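PDB 1VPD: tartronate semialdehyde reductase from Salmonella typhimurium, which probably catalyses the NAD(P)H-dependent reduction of tartronate semialdehyde to D-glycerate, the last step in the conversion of galactarate to this product. Local coordinates for residues A52-A55 / K56-A59; L69-S72 / P73-K76; V173-L176 / A177-I181. All coordinates share one frame; numbering follows the deposited sequence.

Interaction 1 (A52-A55 / K56-A59)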
loop_
_atom_site.group_PDB
_atom_site.type_symbol
_atom_site.label_atom_id
_atom_site.label_comp_id
_atom_site.label_asym_id
_atom_site.label_seq_id
_atom_site.Cartn_x
_atom_site.Cartn_y
_atom_site.Cartn_z
ATOM N N ALA A 52 13.103 -9.733 16.964
ATOM C CA ALA A 52 14.195 -9.068 17.674
ATOM C C ALA A 52 13.714 -7.713 18.141
ATOM O O ALA A 52 12.709 -7.217 17.631
ATOM C CB ALA A 52 15.423 -8.934 16.784
ATOM N N SER A 53 14.441 -7.099 19.074
ATOM C CA SER A 53 13.947 -5.934 19.810
ATOM C C SER A 53 14.131 -4.611 19.063
ATOM O O SER A 53 13.556 -3.592 19.464
ATOM C CB SER A 53 14.605 -5.842 21.199
ATOM O OG SER A 53 14.159 -6.901 22.063
ATOM N N THR A 54 14.962 -4.602 18.019
ATOM C CA THR A 54 15.196 -3.375 17.243
ATOM C C THR A 54 15.397 -3.706 15.791
ATOM O O THR A 54 15.713 -4.838 15.434
ATOM C CB THR A 54 16.455 -2.609 17.687
ATOM O OG1 THR A 54 17.605 -3.442 17.513
ATOM C CG2 THR A 54 16.429 -2.247 19.189
ATOM N N ALA A 55 15.209 -2.695 14.954
ATOM C CA ALA A 55 15.519 -2.814 13.532
ATOM C C ALA A 55 17.007 -3.102 13.320
ATOM O O ALA A 55 17.372 -3.844 12.419
ATOM C CB ALA A 55 15.112 -1.541 12.818
ATOM N N LYS A 56 17.855 -2.508 14.152
ATOM C CA LYS A 56 19.289 -2.745 14.099
ATOM C C LYS A 56 19.597 -4.234 14.284
ATOM O O LYS A 56 20.376 -4.807 13.528
ATOM C CB LYS A 56 19.995 -1.909 15.167
ATOM C CG LYS A 56 21.457 -2.313 15.464
ATOM C CD LYS A 56 22.092 -1.384 16.482
ATOM C CE LYS A 56 23.575 -1.730 16.702
ATOM N NZ LYS A 56 24.167 -0.869 17.746
ATOM N N ALA A 57 18.963 -4.858 15.273
ATOM C CA ALA A 57 19.177 -6.285 15.529
ATOM C C ALA A 57 18.634 -7.156 14.415
ATOM O O ALA A 57 19.206 -8.187 14.093
ATOM C CB ALA A 57 18.564 -6.695 16.854
ATOM N N ILE A 58 17.527 -6.747 13.796
ATOM C CA ILE A 58 17.048 -7.475 12.628
ATOM C C ILE A 58 18.087 -7.408 11.506
ATOM O O ILE A 58 18.395 -8.417 10.891
ATOM C CB ILE A 58 15.671 -6.929 12.195
ATOM C CG1 ILE A 58 14.648 -7.350 13.256
ATOM C CG2 ILE A 58 15.283 -7.470 10.838
ATOM C CD1 ILE A 58 13.267 -6.842 13.040
ATOM N N ALA A 59 18.652 -6.229 11.281
ATOM C CA ALA A 59 19.627 -6.039 10.223
ATOM C C ALA A 59 20.926 -6.806 10.502
ATOM O O ALA A 59 21.581 -7.260 9.576
ATOM C CB ALA A 59 19.920 -4.565 10.049
#
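T54 is the N-cap of helix 55-61, and its hydroxyl takes up the backbone N-H of A57. T54 OG1 lies 3.0 Å from A57 N, and the N-H points at it within 21° of straight. The torsion explains the reach. OG1 sits between the backbone N and the carbonyl carbon (chi1 61°), which turns it over the first turn of the helix. The methyl CG2 is anti to the carbonyl carbon. T54 OG1 also lies against A57 CB, at 3.5 Å.

The main chain takes over from there. I58 N donates to T54 O at 3.1 Å, and A59 N donates to A55 O at 2.9 Å. T54 is therefore used twice, by its hydroxyl and by its carbonyl.

A small apolar contact lies next to the cap. A52 CB touches A57 CB at 3.9 Å and I58 CG1 at the same distance. I58 CG1 lies beside its own backbone N (chi1 -70°), facing back toward the residues before the helix. I58 CG1 also passes T54 O at 3.5 Å.

I58 is buried. Its side chain packs on V32 and S34 of strand 30-34 and on I11 of strand 7-11. K56 and A59 meet E87 and I85 of helix 85-88. A threonine N-cap with an apolar contact beside it starts this helix, which follows strand 50-51 in the Rossmann-type nucleotide-binding domain.

Interaction 2 (L69-S72 / P73-K76)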
loop_
_atom_site.group_PDB
_atom_site.type_symbol
_atom_site.label_atom_id
_atom_site.label_comp_id
_atom_site.label_asym_id
_atom_site.label_seq_id
_atom_site.Cartn_x
_atom_site.Cartn_y
_atom_site.Cartn_z
ATOM N N LEU A 69 5.527 0.020 5.879
ATOM C CA LEU A 69 5.228 1.089 6.816
ATOM C C LEU A 69 4.371 2.179 6.136
ATOM O O LEU A 69 4.257 2.190 4.910
ATOM C CB LEU A 69 6.533 1.665 7.349
ATOM C CG LEU A 69 7.409 0.647 8.101
ATOM C CD1 LEU A 69 8.834 1.168 8.288
ATOM C CD2 LEU A 69 6.757 0.312 9.438
ATOM N N PRO A 70 3.743 3.046 6.929
ATOM C CA PRO A 70 2.742 3.968 6.377
ATOM C C PRO A 70 3.238 5.102 5.485
ATOM O O PRO A 70 2.472 5.520 4.608
ATOM C CB PRO A 70 2.072 4.570 7.622
ATOM C CG PRO A 70 2.617 3.907 8.798
ATOM C CD PRO A 70 3.813 3.135 8.398
ATOM N N ASN A 71 4.435 5.637 5.728
ATOM C CA ASN A 71 4.870 6.870 5.075
ATOM C C ASN A 71 6.371 7.086 5.234
ATOM O O ASN A 71 7.049 6.322 5.955
ATOM C CB ASN A 71 4.077 8.078 5.617
ATOM C CG ASN A 71 4.176 8.200 7.109
ATOM O OD1 ASN A 71 5.231 7.922 7.684
ATOM N ND2 ASN A 71 3.067 8.550 7.767
ATOM N N SER A 72 6.895 8.105 4.571
ATOM C CA SER A 72 8.333 8.339 4.600
ATOM C C SER A 72 8.910 8.568 6.003
ATOM O O SER A 72 9.955 8.005 6.304
ATOM C CB SER A 72 8.703 9.501 3.673
ATOM O OG SER A 72 10.008 9.974 3.942
ATOM N N PRO A 73 8.303 9.396 6.864
ATOM C CA PRO A 73 8.868 9.559 8.213
ATOM C C PRO A 73 9.055 8.237 8.948
ATOM O O PRO A 73 10.074 8.052 9.635
ATOM C CB PRO A 73 7.829 10.422 8.944
ATOM C CG PRO A 73 7.187 11.215 7.857
ATOM C CD PRO A 73 7.167 10.316 6.636
ATOM N N HIS A 74 8.104 7.321 8.809
ATOM C CA HIS A 74 8.221 6.023 9.474
ATOM C C HIS A 74 9.370 5.207 8.870
ATOM O O HIS A 74 10.149 4.603 9.611
ATOM C CB HIS A 74 6.944 5.198 9.363
ATOM C CG HIS A 74 5.870 5.575 10.333
ATOM N ND1 HIS A 74 5.027 6.649 10.135
ATOM C CD2 HIS A 74 5.470 4.992 11.490
ATOM C CE1 HIS A 74 4.160 6.718 11.134
ATOM N NE2 HIS A 74 4.405 5.728 11.969
ATOM N N VAL A 75 9.476 5.167 7.542
ATOM C CA VAL A 75 10.552 4.409 6.903
ATOM C C VAL A 75 11.911 5.014 7.278
ATOM O O VAL A 75 12.858 4.291 7.564
ATOM C CB VAL A 75 10.411 4.354 5.356
ATOM C CG1 VAL A 75 11.576 3.575 4.704
ATOM C CG2 VAL A 75 9.106 3.706 4.978
ATOM N N LYS A 76 12.010 6.332 7.256
ATOM C CA LYS A 76 13.260 7.009 7.616
ATOM C C LYS A 76 13.685 6.676 9.042
ATOM O O LYS A 76 14.872 6.422 9.301
ATOM C CB LYS A 76 13.133 8.515 7.431
ATOM C CG LYS A 76 13.186 8.960 5.987
ATOM C CD LYS A 76 13.200 10.471 5.852
ATOM C CE LYS A 76 13.272 10.869 4.370
ATOM N NZ LYS A 76 13.093 12.341 4.203
HETATM O O HOH W 1 10.100 12.151 5.556
#
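N71 and H74 form the tight part of this contact, at the start of helix 72-80. N71 OD1 accepts two hydrogen bonds from the same residue. H74 N reaches N71 OD1 at 3.1 Å, nearly in line with the side-chain C=O. H74 ND1 reaches N71 OD1 at 2.8 Å, from a position tilted 33° from the amide's carbonyl plane. OD1 itself lies in the plane of the imidazole, at its edge. The first bond is the N-cap bond; the second fixes the turn of the ring. N71 CG stands between its backbone N and carbonyl carbon (chi1 56°), which brings OD1 over the helix start.

P70 covers one face of the same ring. P70 CG stands 3.8 Å from the centroid of the H74 ring, almost on the normal, as a CH-pi contact.

Backbone bonds from V75 N to N71 O and from K76 N to S72 O continue the turn. L69 CB meets V75 CG2 more loosely, at 4.1 Å.

The solvent side holds exposed P73 and the end of K76, whose NZ donates a weak bond to a water. The stronger partner of K76 NZ is E108, in a salt bridge.

L69 lies near G12 and N71 near K243, both predicted to bind NAD(+). In this Rossmann-type domain the loop leads in from strand 64-67, and S72 and V75 pack on helix 103-114.

Interaction 3 (V173-L176 / A177-I181). With TLA (L(+)-tartaric acid), chain C.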
loop_
_atom_site.group_PDB
_atom_site.type_symbol
_atom_site.label_atom_id
_atom_site.label_comp_id
_atom_site.label_asym_id
_atom_site.label_seq_id
_atom_site.Cartn_x
_atom_site.Cartn_y
_atom_site.Cartn_z
ATOM N N VAL A 173 6.843 5.955 -8.121
ATOM C CA VAL A 173 6.165 6.717 -9.174
ATOM C C VAL A 173 5.021 5.879 -9.739
ATOM O O VAL A 173 3.928 6.378 -9.957
ATOM C CB VAL A 173 7.140 7.150 -10.309
ATOM C CG1 VAL A 173 6.383 7.722 -11.498
ATOM C CG2 VAL A 173 8.122 8.148 -9.812
ATOM N N THR A 174 5.270 4.587 -9.963
ATOM C CA THR A 174 4.268 3.680 -10.494
ATOM C C THR A 174 3.111 3.555 -9.508
ATOM O O THR A 174 1.941 3.555 -9.909
ATOM C CB THR A 174 4.907 2.316 -10.818
ATOM O OG1 THR A 174 5.954 2.489 -11.786
ATOM C CG2 THR A 174 3.907 1.370 -11.476
ATOM N N LYS A 175 3.440 3.478 -8.224
ATOM C CA LYS A 175 2.416 3.454 -7.174
ATOM C C LYS A 175 1.591 4.758 -7.117
ATOM O O LYS A 175 0.402 4.703 -6.821
ATOM C CB LYS A 175 3.026 3.127 -5.807
ATOM C CG LYS A 175 2.022 3.049 -4.649
ATOM C CD LYS A 175 0.944 1.967 -4.806
ATOM C CE LYS A 175 0.189 1.742 -3.496
ATOM N NZ LYS A 175 -1.017 0.865 -3.672
ATOM N N LEU A 176 2.184 5.911 -7.401
ATOM C CA LEU A 176 1.396 7.158 -7.493
ATOM C C LEU A 176 0.360 7.056 -8.607
ATOM O O LEU A 176 -0.816 7.352 -8.404
ATOM C CB LEU A 176 2.268 8.401 -7.668
ATOM C CG LEU A 176 3.280 8.684 -6.550
ATOM C CD1 LEU A 176 4.106 9.903 -6.888
ATOM C CD2 LEU A 176 2.584 8.838 -5.202
ATOM N N ALA A 177 0.783 6.610 -9.786
ATOM C CA ALA A 177 -0.166 6.356 -10.881
ATOM C C ALA A 177 -1.246 5.362 -10.450
ATOM O O ALA A 177 -2.435 5.546 -10.707
ATOM C CB ALA A 177 0.580 5.834 -12.089
ATOM N N ASN A 178 -0.833 4.301 -9.763
ATOM C CA ASN A 178 -1.761 3.310 -9.232
ATOM C C ASN A 178 -2.811 3.930 -8.325
ATOM O O ASN A 178 -3.999 3.645 -8.451
ATOM C CB ASN A 178 -0.969 2.245 -8.452
ATOM C CG ASN A 178 -1.801 1.050 -8.070
ATOM O OD1 ASN A 178 -2.557 1.061 -7.057
ATOM N ND2 ASN A 178 -1.657 -0.008 -8.833
ATOM N N GLN A 179 -2.366 4.801 -7.428
ATOM C CA GLN A 179 -3.240 5.368 -6.414
ATOM C C GLN A 179 -4.155 6.432 -6.979
ATOM O O GLN A 179 -5.239 6.635 -6.462
ATOM C CB GLN A 179 -2.411 5.933 -5.260
ATOM C CG GLN A 179 -1.714 4.838 -4.410
ATOM C CD GLN A 179 -2.658 3.760 -3.931
ATOM O OE1 GLN A 179 -2.993 2.838 -4.675
ATOM N NE2 GLN A 179 -3.117 3.892 -2.690
ATOM N N VAL A 180 -3.719 7.106 -8.041
ATOM C CA VAL A 180 -4.597 7.972 -8.815
ATOM C C VAL A 180 -5.741 7.132 -9.368
ATOM O O VAL A 180 -6.920 7.494 -9.204
ATOM C CB VAL A 180 -3.817 8.680 -9.967
ATOM C CG1 VAL A 180 -4.772 9.290 -11.010
ATOM C CG2 VAL A 180 -2.883 9.740 -9.390
ATOM N N ILE A 181 -5.416 6.022 -10.010
ATOM C CA ILE A 181 -6.462 5.182 -10.593
ATOM C C ILE A 181 -7.403 4.629 -9.516
ATOM O O ILE A 181 -8.616 4.643 -9.682
ATOM C CB ILE A 181 -5.869 4.051 -11.453
ATOM C CG1 ILE A 181 -5.367 4.648 -12.770
ATOM C CG2 ILE A 181 -6.925 2.987 -11.734
ATOM C CD1 ILE A 181 -4.370 3.733 -13.495
HETATM O O1 TLA C . -2.316 1.161 -1.291
HETATM O O11 TLA C . -2.257 -0.692 -0.097
HETATM C C1 TLA C . -2.871 0.172 -0.770
HETATM C C2 TLA C . -4.371 0.077 -0.875
HETATM O O2 TLA C . -4.842 -1.101 -0.191
HETATM C C3 TLA C . -4.914 0.153 -2.296
HETATM O O3 TLA C . -4.974 1.468 -2.822
HETATM C C4 TLA C . -4.142 -0.720 -3.255
HETATM O O4 TLA C . -3.911 -1.885 -2.901
HETATM O O41 TLA C . -3.757 -0.281 -4.337
#
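K175 and Q179 lie one turn apart on helix 170-198, and their side chains run obliquely across each other toward a bound tartrate. K175 CG is anti to the backbone N (chi1 -179°). The chain bends at chi2 and then runs extended to NZ. Q179 bends at chi2 (-52°), which brings its amide beside K175 NZ. Their aliphatic parts touch, with K175 CE 3.7 Å from Q179 CG.

At the ends, K175 NZ donates a weak hydrogen bond to Q179 OE1 at 3.0 Å. A shorter bond, 2.7 Å, goes from K175 NZ to TLA O1, a carboxylate oxygen of the tartrate. The carbonyl O of V125 is a further acceptor for NZ. The Q179 amide meets the tartrate hydroxyl O3 with both its atoms. TLA O3 donates to Q179 OE1 at 3.0 Å. Q179 NE2 donates to TLA O3 at 3.1 Å. NE2 is also bonded to D244, which probably steadies the amide. The tartrate probably came from the crystallisation liquor. K175 is the predicted active-site lysine, and its contact with the tartrate is consistent with the ligand occupying the substrate pocket. S126 and G127 also bond to it.

The backbone bonds are those of a regular helix. Q179 N bonds to K175 O at 2.8 Å, and V180 N to L176 O at 2.9 Å. L176 and V180 face helix 238-255, and L176 also touches P103 of helix 103-114. T174 and K175 pack on M140 of strand 137-142.

Overall arrangement
The three contacts follow one another along the chain, and none nests within or crosses another. Each is local, so none closes a long loop. Interaction 1 turns the chain from strand 50-51 into helix 55-61. Interaction 2 does the same between strand 64-67 and helix 72-80. The centres of these two are about 17 Å apart. Both belong to the nucleotide-binding domain, and both start a helix with a side-chain N-cap. Interaction 3 lies near the start of helix 170-198. The centres of interactions 2 and 3 are about 18 Å apart, and those of interactions 1 and 3 about 31 Å. Helix 103-114 packs against both 69-76 and 173-181.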